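Local coordinates for protein N-acetylglucosamine-6-phosphate deacetylase (Thermotoga maritima, PDB 1O12) that probably removes the acetyl group from N-acetylglucosamine 6-phosphate, as a metal-dependent hydrolase that holds one divalent metal cation per subunit, at residues A[56-61]-A[332-337]; A[87-92]-A[350-355]; A[251-256]-A[260-265]. All coordinates share one frame; numbering follows the deposited sequence.

Contact 1 (A[56-61]-A[332-337])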
loop_
_atom_site.group_PDB
_atom_site.type_symbol
_atom_site.label_atom_id
_atom_site.label_comp_id
_atom_site.label_asym_id
_atom_site.label_seq_id
_atom_site.Cartn_x
_atom_site.Cartn_y
_atom_site.Cartn_z
ATOM N N GLY A 56 20.649 -13.842 17.078
ATOM C CA GLY A 56 21.370 -12.587 17.188
ATOM C C GLY A 56 20.899 -11.604 16.115
ATOM O O GLY A 56 20.791 -11.962 14.953
ATOM N N PHE A 57 20.602 -10.372 16.514
ATOM C CA PHE A 57 20.140 -9.349 15.588
ATOM C C PHE A 57 21.196 -9.101 14.522
ATOM O O PHE A 57 22.388 -9.332 14.751
ATOM C CB PHE A 57 19.854 -8.048 16.331
ATOM C CG PHE A 57 18.767 -8.171 17.365
ATOM C CD1 PHE A 57 18.761 -7.349 18.493
ATOM C CD2 PHE A 57 17.743 -9.112 17.212
ATOM C CE1 PHE A 57 17.756 -7.462 19.450
ATOM C CE2 PHE A 57 16.732 -9.235 18.163
ATOM C CZ PHE A 57 16.738 -8.414 19.278
ATOM N N VAL A 58 20.727 -8.626 13.368
ATOM C CA VAL A 58 21.547 -8.322 12.222
ATOM C C VAL A 58 21.238 -6.903 11.718
ATOM O O VAL A 58 20.084 -6.602 11.370
ATOM C CB VAL A 58 21.275 -9.345 11.087
ATOM C CG1 VAL A 58 22.131 -8.990 9.871
ATOM C CG2 VAL A 58 21.556 -10.801 11.588
ATOM N N ASP A 59 22.253 -6.031 11.671
ATOM C CA ASP A 59 22.048 -4.664 11.200
ATOM C C ASP A 59 22.872 -4.491 9.932
ATOM O O ASP A 59 24.078 -4.297 9.990
ATOM C CB ASP A 59 22.485 -3.625 12.243
ATOM C CG ASP A 59 21.935 -2.233 11.933
ATOM O OD1 ASP A 59 21.456 -2.053 10.799
ATOM O OD2 ASP A 59 21.980 -1.325 12.793
ATOM N N PRO A 60 22.209 -4.531 8.764
ATOM C CA PRO A 60 22.909 -4.389 7.487
ATOM C C PRO A 60 23.092 -2.956 7.063
ATOM O O PRO A 60 23.639 -2.690 5.992
ATOM C CB PRO A 60 22.002 -5.154 6.535
ATOM C CG PRO A 60 20.617 -4.766 7.045
ATOM C CD PRO A 60 20.776 -4.854 8.553
ATOM N N HIS A 61 22.645 -2.031 7.906
ATOM C CA HIS A 61 22.724 -0.620 7.560
ATOM C C HIS A 61 22.961 0.273 8.766
ATOM O O HIS A 61 22.005 0.726 9.393
ATOM C CB HIS A 61 21.423 -0.198 6.861
ATOM C CG HIS A 61 21.529 1.094 6.123
ATOM N ND1 HIS A 61 20.596 1.499 5.195
ATOM C CD2 HIS A 61 22.460 2.078 6.171
ATOM C CE1 HIS A 61 20.943 2.674 4.701
ATOM N NE2 HIS A 61 22.071 3.047 5.275
ATOM N N ASN A 332 15.320 -12.339 8.063
ATOM C CA ASN A 332 15.194 -11.797 6.728
ATOM C C ASN A 332 16.552 -11.363 6.135
ATOM O O ASN A 332 16.851 -11.679 4.990
ATOM C CB ASN A 332 14.172 -10.648 6.700
ATOM C CG ASN A 332 12.724 -11.134 6.978
ATOM O OD1 ASN A 332 12.412 -12.322 6.823
ATOM N ND2 ASN A 332 11.840 -10.207 7.373
ATOM N N SER A 333 17.393 -10.683 6.909
ATOM C CA SER A 333 18.696 -10.254 6.384
ATOM C C SER A 333 19.547 -11.466 6.105
ATOM O O SER A 333 20.223 -11.539 5.088
ATOM C CB SER A 333 19.458 -9.394 7.394
ATOM O OG SER A 333 18.699 -8.291 7.813
ATOM N N CYS A 334 19.526 -12.412 7.033
ATOM C CA CYS A 334 20.314 -13.603 6.867
ATOM C C CYS A 334 19.979 -14.260 5.542
ATOM O O CYS A 334 20.870 -14.728 4.845
ATOM C CB CYS A 334 20.061 -14.584 8.021
ATOM S SG CYS A 334 20.894 -14.160 9.562
ATOM N N VAL A 335 18.698 -14.290 5.185
ATOM C CA VAL A 335 18.295 -14.911 3.933
ATOM C C VAL A 335 18.834 -14.103 2.775
ATOM O O VAL A 335 19.278 -14.660 1.781
ATOM C CB VAL A 335 16.737 -15.031 3.806
ATOM C CG1 VAL A 335 16.347 -15.381 2.358
ATOM C CG2 VAL A 335 16.211 -16.110 4.759
ATOM N N GLU A 336 18.833 -12.788 2.901
ATOM C CA GLU A 336 19.322 -11.978 1.794
ATOM C C GLU A 336 20.808 -12.153 1.570
ATOM O O GLU A 336 21.279 -12.265 0.441
ATOM C CB GLU A 336 19.035 -10.496 2.030
ATOM C CG GLU A 336 17.592 -10.175 2.153
ATOM C CD GLU A 336 17.323 -8.690 2.057
ATOM O OE1 GLU A 336 17.922 -7.884 2.828
ATOM O OE2 GLU A 336 16.493 -8.334 1.189
ATOM N N LEU A 337 21.537 -12.165 2.676
ATOM C CA LEU A 337 22.976 -12.264 2.667
ATOM C C LEU A 337 23.545 -13.665 2.517
ATOM O O LEU A 337 24.761 -13.846 2.583
ATOM C CB LEU A 337 23.487 -11.634 3.952
ATOM C CG LEU A 337 23.271 -10.135 3.963
ATOM C CD1 LEU A 337 23.360 -9.598 5.392
ATOM C CD2 LEU A 337 24.295 -9.486 3.029
HETATM O O HOH W 1 17.701 -6.997 9.989
#

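Contact 2 (A[87-92]-A[350-355])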
loop_
_atom_site.group_PDB
_atom_site.type_symbol
_atom_site.label_atom_id
_atom_site.label_comp_id
_atom_site.label_asym_id
_atom_site.label_seq_id
_atom_site.Cartn_x
_atom_site.Cartn_y
_atom_site.Cartn_z
ATOM N N VAL A 87 23.188 -7.228 18.706
ATOM C CA VAL A 87 23.610 -7.372 17.311
ATOM C C VAL A 87 24.861 -8.237 17.180
ATOM O O VAL A 87 25.916 -7.908 17.713
ATOM C CB VAL A 87 23.928 -6.002 16.669
ATOM C CG1 VAL A 87 24.447 -6.214 15.249
ATOM C CG2 VAL A 87 22.658 -5.095 16.654
ATOM N N THR A 88 24.742 -9.341 16.460
ATOM C CA THR A 88 25.859 -10.242 16.267
ATOM C C THR A 88 26.399 -10.298 14.819
ATOM O O THR A 88 27.314 -11.062 14.523
ATOM C CB THR A 88 25.481 -11.646 16.729
ATOM O OG1 THR A 88 24.264 -12.043 16.093
ATOM C CG2 THR A 88 25.302 -11.676 18.227
ATOM N N THR A 89 25.806 -9.528 13.916
ATOM C CA THR A 89 26.263 -9.450 12.541
ATOM C C THR A 89 25.869 -8.069 12.048
ATOM O O THR A 89 24.715 -7.654 12.186
ATOM C CB THR A 89 25.608 -10.477 11.584
ATOM O OG1 THR A 89 25.876 -11.809 12.021
ATOM C CG2 THR A 89 26.189 -10.320 10.176
ATOM N N PHE A 90 26.831 -7.344 11.498
ATOM C CA PHE A 90 26.540 -6.030 10.962
ATOM C C PHE A 90 27.407 -5.707 9.747
ATOM O O PHE A 90 28.398 -6.389 9.435
ATOM C CB PHE A 90 26.669 -4.959 12.044
ATOM C CG PHE A 90 28.093 -4.522 12.344
ATOM C CD1 PHE A 90 28.586 -3.303 11.841
ATOM C CD2 PHE A 90 28.893 -5.254 13.203
ATOM C CE1 PHE A 90 29.858 -2.829 12.217
ATOM C CE2 PHE A 90 30.138 -4.796 13.575
ATOM C CZ PHE A 90 30.626 -3.577 13.083
ATOM N N LEU A 91 26.971 -4.674 9.044
ATOM C CA LEU A 91 27.617 -4.186 7.846
ATOM C C LEU A 91 27.882 -2.703 8.080
ATOM O O LEU A 91 26.942 -1.895 8.187
ATOM C CB LEU A 91 26.667 -4.386 6.654
ATOM C CG LEU A 91 26.939 -5.338 5.486
ATOM C CD1 LEU A 91 27.646 -6.597 5.942
ATOM C CD2 LEU A 91 25.602 -5.638 4.789
ATOM N N ALA A 92 29.166 -2.371 8.195
ATOM C CA ALA A 92 29.628 -0.996 8.370
ATOM C C ALA A 92 29.273 -0.345 7.041
ATOM O O ALA A 92 29.764 -0.730 6.003
ATOM C CB ALA A 92 31.127 -0.984 8.603
ATOM N N ARG A 350 24.584 -21.823 13.674
ATOM C CA ARG A 350 25.501 -21.058 14.504
ATOM C C ARG A 350 24.844 -20.456 15.746
ATOM O O ARG A 350 23.738 -19.905 15.689
ATOM C CB ARG A 350 26.144 -19.929 13.687
ATOM C CG ARG A 350 26.793 -20.398 12.395
ATOM C CD ARG A 350 28.077 -21.177 12.628
ATOM N NE ARG A 350 29.271 -20.322 12.610
ATOM C CZ ARG A 350 29.729 -19.640 11.547
ATOM N NH1 ARG A 350 29.103 -19.687 10.364
ATOM N NH2 ARG A 350 30.838 -18.905 11.674
ATOM N N ALA A 351 25.551 -20.538 16.871
ATOM C CA ALA A 351 25.021 -19.986 18.100
ATOM C C ALA A 351 25.198 -18.466 18.259
ATOM O O ALA A 351 25.926 -18.011 19.131
ATOM C CB ALA A 351 25.600 -20.715 19.310
ATOM N N ASP A 352 24.557 -17.683 17.393
ATOM C CA ASP A 352 24.590 -16.223 17.554
ATOM C C ASP A 352 23.204 -15.974 18.160
ATOM O O ASP A 352 22.167 -16.146 17.497
ATOM C CB ASP A 352 24.760 -15.496 16.208
ATOM C CG ASP A 352 26.191 -15.624 15.633
ATOM O OD1 ASP A 352 27.098 -16.085 16.367
ATOM O OD2 ASP A 352 26.409 -15.251 14.449
ATOM N N LEU A 353 23.181 -15.605 19.437
ATOM C CA LEU A 353 21.915 -15.427 20.130
ATOM C C LEU A 353 21.841 -14.203 21.013
ATOM O O LEU A 353 22.863 -13.647 21.401
ATOM C CB LEU A 353 21.657 -16.643 21.003
ATOM C CG LEU A 353 21.776 -18.025 20.383
ATOM C CD1 LEU A 353 22.136 -19.038 21.462
ATOM C CD2 LEU A 353 20.466 -18.373 19.693
ATOM N N VAL A 354 20.616 -13.779 21.320
ATOM C CA VAL A 354 20.426 -12.666 22.220
ATOM C C VAL A 354 19.344 -13.042 23.228
ATOM O O VAL A 354 18.269 -13.534 22.864
ATOM C CB VAL A 354 20.033 -11.363 21.474
ATOM C CG1 VAL A 354 18.778 -11.575 20.631
ATOM C CG2 VAL A 354 19.846 -10.221 22.487
ATOM N N LEU A 355 19.644 -12.839 24.504
ATOM C CA LEU A 355 18.676 -13.118 25.563
ATOM C C LEU A 355 18.098 -11.771 26.014
ATOM O O LEU A 355 18.846 -10.812 26.193
ATOM C CB LEU A 355 19.350 -13.806 26.743
ATOM C CG LEU A 355 18.361 -14.316 27.798
ATOM C CD1 LEU A 355 17.634 -15.578 27.263
ATOM C CD2 LEU A 355 19.119 -14.627 29.092
#

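Contact 3 (A[251-256]-A[260-265])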
loop_
_atom_site.group_PDB
_atom_site.type_symbol
_atom_site.label_atom_id
_atom_site.label_comp_id
_atom_site.label_asym_id
_atom_site.label_seq_id
_atom_site.Cartn_x
_atom_site.Cartn_y
_atom_site.Cartn_z
ATOM N N LYS A 251 2.835 0.759 10.430
ATOM C CA LYS A 251 1.687 -0.132 10.536
ATOM C C LYS A 251 1.171 -0.517 9.156
ATOM O O LYS A 251 0.764 -1.651 8.943
ATOM C CB LYS A 251 0.573 0.519 11.332
ATOM C CG LYS A 251 -0.192 -0.456 12.209
ATOM C CD LYS A 251 -1.053 0.292 13.254
ATOM C CE LYS A 251 -0.188 1.206 14.146
ATOM N NZ LYS A 251 -0.967 1.995 15.163
ATOM N N LEU A 252 1.197 0.433 8.226
ATOM C CA LEU A 252 0.760 0.193 6.852
ATOM C C LEU A 252 1.735 -0.741 6.115
ATOM O O LEU A 252 1.323 -1.738 5.515
ATOM C CB LEU A 252 0.633 1.521 6.093
ATOM C CG LEU A 252 0.258 1.434 4.604
ATOM C CD1 LEU A 252 -0.974 0.500 4.412
ATOM C CD2 LEU A 252 -0.003 2.850 4.063
ATOM N N VAL A 253 3.022 -0.438 6.160
ATOM C CA VAL A 253 3.981 -1.306 5.483
ATOM C C VAL A 253 3.876 -2.725 6.055
ATOM O O VAL A 253 3.912 -3.725 5.316
ATOM C CB VAL A 253 5.417 -0.802 5.630
ATOM C CG1 VAL A 253 6.363 -1.806 5.006
ATOM C CG2 VAL A 253 5.556 0.545 4.967
ATOM N N TYR A 254 3.717 -2.820 7.368
ATOM C CA TYR A 254 3.599 -4.136 7.981
ATOM C C TYR A 254 2.368 -4.861 7.421
ATOM O O TYR A 254 2.451 -6.026 7.008
ATOM C CB TYR A 254 3.506 -4.005 9.488
ATOM C CG TYR A 254 3.092 -5.275 10.173
ATOM C CD1 TYR A 254 3.839 -6.450 10.026
ATOM C CD2 TYR A 254 1.960 -5.301 10.999
ATOM C CE1 TYR A 254 3.476 -7.616 10.687
ATOM C CE2 TYR A 254 1.589 -6.456 11.664
ATOM C CZ TYR A 254 2.347 -7.610 11.511
ATOM O OH TYR A 254 1.992 -8.738 12.220
ATOM N N LYS A 255 1.244 -4.155 7.373
ATOM C CA LYS A 255 0.007 -4.702 6.837
ATOM C C LYS A 255 0.165 -5.265 5.406
ATOM O O LYS A 255 -0.322 -6.357 5.100
ATOM C CB LYS A 255 -1.052 -3.625 6.848
ATOM C CG LYS A 255 -2.381 -4.075 6.310
ATOM C CD LYS A 255 -3.322 -2.888 6.228
ATOM C CE LYS A 255 -4.699 -3.317 5.773
ATOM N NZ LYS A 255 -5.296 -4.162 6.824
ATOM N N VAL A 256 0.859 -4.525 4.547
ATOM C CA VAL A 256 1.073 -4.929 3.161
ATOM C C VAL A 256 2.170 -5.965 2.942
ATOM O O VAL A 256 1.979 -6.929 2.212
ATOM C CB VAL A 256 1.444 -3.714 2.294
ATOM C CG1 VAL A 256 1.596 -4.136 0.847
ATOM C CG2 VAL A 256 0.398 -2.616 2.461
ATOM N N ASN A 260 7.551 -11.176 6.773
ATOM C CA ASN A 260 8.401 -11.755 5.730
ATOM C C ASN A 260 9.040 -10.753 4.763
ATOM O O ASN A 260 10.040 -11.071 4.134
ATOM C CB ASN A 260 7.580 -12.769 4.909
ATOM C CG ASN A 260 6.598 -13.586 5.779
ATOM O OD1 ASN A 260 5.828 -13.032 6.623
ATOM N ND2 ASN A 260 6.608 -14.908 5.577
ATOM N N GLY A 261 8.477 -9.550 4.630
ATOM C CA GLY A 261 9.028 -8.597 3.685
ATOM C C GLY A 261 9.647 -7.341 4.261
ATOM O O GLY A 261 9.793 -6.355 3.550
ATOM N N ILE A 262 10.019 -7.372 5.541
ATOM C CA ILE A 262 10.616 -6.209 6.202
ATOM C C ILE A 262 11.956 -6.513 6.870
ATOM O O ILE A 262 12.126 -7.520 7.550
ATOM C CB ILE A 262 9.650 -5.645 7.240
ATOM C CG1 ILE A 262 8.534 -4.884 6.537
ATOM C CG2 ILE A 262 10.382 -4.790 8.238
ATOM C CD1 ILE A 262 7.283 -4.749 7.412
ATOM N N VAL A 263 12.913 -5.629 6.666
ATOM C CA VAL A 263 14.221 -5.815 7.255
ATOM C C VAL A 263 14.495 -4.676 8.212
ATOM O O VAL A 263 14.576 -3.517 7.793
ATOM C CB VAL A 263 15.287 -5.852 6.165
ATOM C CG1 VAL A 263 16.658 -5.461 6.726
ATOM C CG2 VAL A 263 15.361 -7.239 5.611
ATOM N N LEU A 264 14.626 -4.970 9.499
ATOM C CA LEU A 264 14.890 -3.876 10.443
ATOM C C LEU A 264 16.299 -3.359 10.195
ATOM O O LEU A 264 17.205 -4.119 9.853
ATOM C CB LEU A 264 14.709 -4.346 11.882
ATOM C CG LEU A 264 13.490 -3.763 12.598
ATOM C CD1 LEU A 264 12.367 -3.533 11.626
ATOM C CD2 LEU A 264 13.043 -4.670 13.726
ATOM N N VAL A 265 16.488 -2.067 10.377
ATOM C CA VAL A 265 17.776 -1.446 10.119
ATOM C C VAL A 265 17.908 -0.262 11.096
ATOM O O VAL A 265 16.910 0.261 11.600
ATOM C CB VAL A 265 17.785 -0.979 8.617
ATOM C CG1 VAL A 265 18.211 0.425 8.495
ATOM C CG2 VAL A 265 18.636 -1.921 7.767
#

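Contact 1 (A[56-61]-A[332-337])
The strand at Val58 runs past the last turns of helix 322-336, where Val58 CA lies 6.8 Å from Ser333 CA, and no direct hydrogen bond joins the two segments. Val58 straddles the helix surface with both methyls. CG1, anti to the backbone N (chi1 179°), meets Ser333 CB at 3.7 Å, while CG2 reaches over to Cys334 SG at 4.0 Å, an apolar contact with the sulfur. The two branches thus rest on two successive helix residues. Pro60 adds its ring atoms CG and CD, which lie alongside the hydroxyl of Ser333, with Pro60 CD 4.1 Å from Ser333 OG, a van der Waals contact.

The polar link is indirect. One water bridges strand and helix: it donates a hydrogen bond to Val58 O at 2.8 Å and is hydrogen-bonded to Ser333 OG at 2.7 Å. The hydroxyl, turned beside its own backbone N (chi1 -55°), is thereby occupied in a buried seam.

Past Val58 the chain turns a corner at Pro60. His61 N gives a hydrogen bond to Asp59 OD1 at 3.1 Å, arriving from above the carboxylate plane, and so closes an Asx turn; the same oxygen also accepts from Thr266 N. His61 then hydrogen-bonds Glu127, a ligand of the iron ion, through NE2 and Glu237 through ND1. The arrangement is that of the amidohydrolase TIM-barrel, where the first barrel strand packs against the last barrel helix, and the turn after it carries His61 to the metal site.

Contact 2 (A[87-92]-A[350-355])
Thr88 and Asp352 meet where the barrel strand 87-93 of the amidohydrolase domain comes up to the chain entering strand 353-356, which belongs to the beta-structure flanking the barrel. Their CA atoms are 6.2 Å apart, and no hydrogen bond crosses between the segments; strand 52-59 lies between them, pairing in parallel with 87-93 and antiparallel with 353-356.

Thr88 can be followed outward. Its CB packs on Asp352 CB at 4.0 Å. From there OG1 goes to the position between the backbone N and the carbonyl carbon (chi1 53°), which sets it against Asp352 CB at 3.5 Å, the shortest approach of the contact. OG1 therefore touches the aliphatic part of the aspartate, and its separation from Asp352 OD2 is 4.2 Å, too long for a bond. The methyl CG2 takes the other branch, beside the backbone N, and only grazes the backbone at Leu353 O, 4.5 Å away. The two side chains pass each other at a slant.

Asp352 turns its carboxylate across the threonine, to polar partners outside the pair: OD1 accepts from Glu368 N, and OD2 forms a salt bridge with Lys367, with a long, weak ion pair to Arg342 besides. These bonds fix the rotation of the group, and the lysine would be expected to favour its ionised form. Ahead of it the chain bends in an inverse gamma turn centred on Ala351.

Thr89 lies at the margin, its OG1 4.2 Å from Asp352 OD2. That hydroxyl turns back on its own strand, giving a weak hydrogen bond from Thr89 OG1 to Thr88 O at 3.0 Å.

Contact 3 (A[251-256]-A[260-265])
Ile262 leans from its strand onto helix 247-257 at Val253 and Tyr254, and the direct contact is wholly apolar. The tip of the isoleucine does most of the touching. Its CD1 lies 3.9 Å from Val253 CG1, with Ile262 CG1 just behind at 4.1 Å from the same methyl, so the outer half of the chain crosses the valine branch at an angle. Val253 CG1 is put there by a torsion that sets it anti to the backbone N (chi1 175°). CD1 also nestles against the helix backbone, 3.8 Å from Tyr254 CA, and stands 4.4 Å from Tyr254 CB; the tyrosine contributes the root of its side chain to this contact. In Ile262, CG1 lies beside the backbone N and the chain then extends (chi2 158°), which carries CD1 across to the helix. Leu236 and Leu238 of the adjoining strand 235-239 continue the apolar surface around Val253.

No hydrogen bond crosses between 251-256 and 260-265. Polar bonds lead outward instead: Tyr254 OH is hydrogen-bonded to Glu324 OE2, and Ile262 O accepts from Asn332 ND2, both partners on helix 322-336. Away from the strand, the helix faces the second subunit, where Lys255 forms a salt bridge with Asp232 of that subunit and Val256 packs on its counterpart there.

Strand 235-239, helix 247-257 and strand 262-265 form one beta-alpha-beta unit, and the packing of its helix against the returning parallel strand is the elementary step of the TIM-barrel fold, here with the helix's outer side used for dimer contacts.

Overall arrangement
Contacts 1 and 2 have centres about 9 Å apart: strand 52-59, which carries 56-61 of contact 1, runs between the two strands of contact 2, 87-93 and 353-356, and Gly56 N is 2.8 Å from Asp352 O, a probable hydrogen bond. Contact 3 is centred about 14 Å from contact 1 and about 21 Å from contact 2, which it does not touch; Val265 packs on Pro60 and His61. Along the chain contacts 1 and 2 interlock, and contact 3 falls within both spans. Contacts 1 and 2 close the first barrel strands against the last helix and the flanking strands, while contact 3 is local to one beta-alpha-beta unit, whose helix also faces the second subunit.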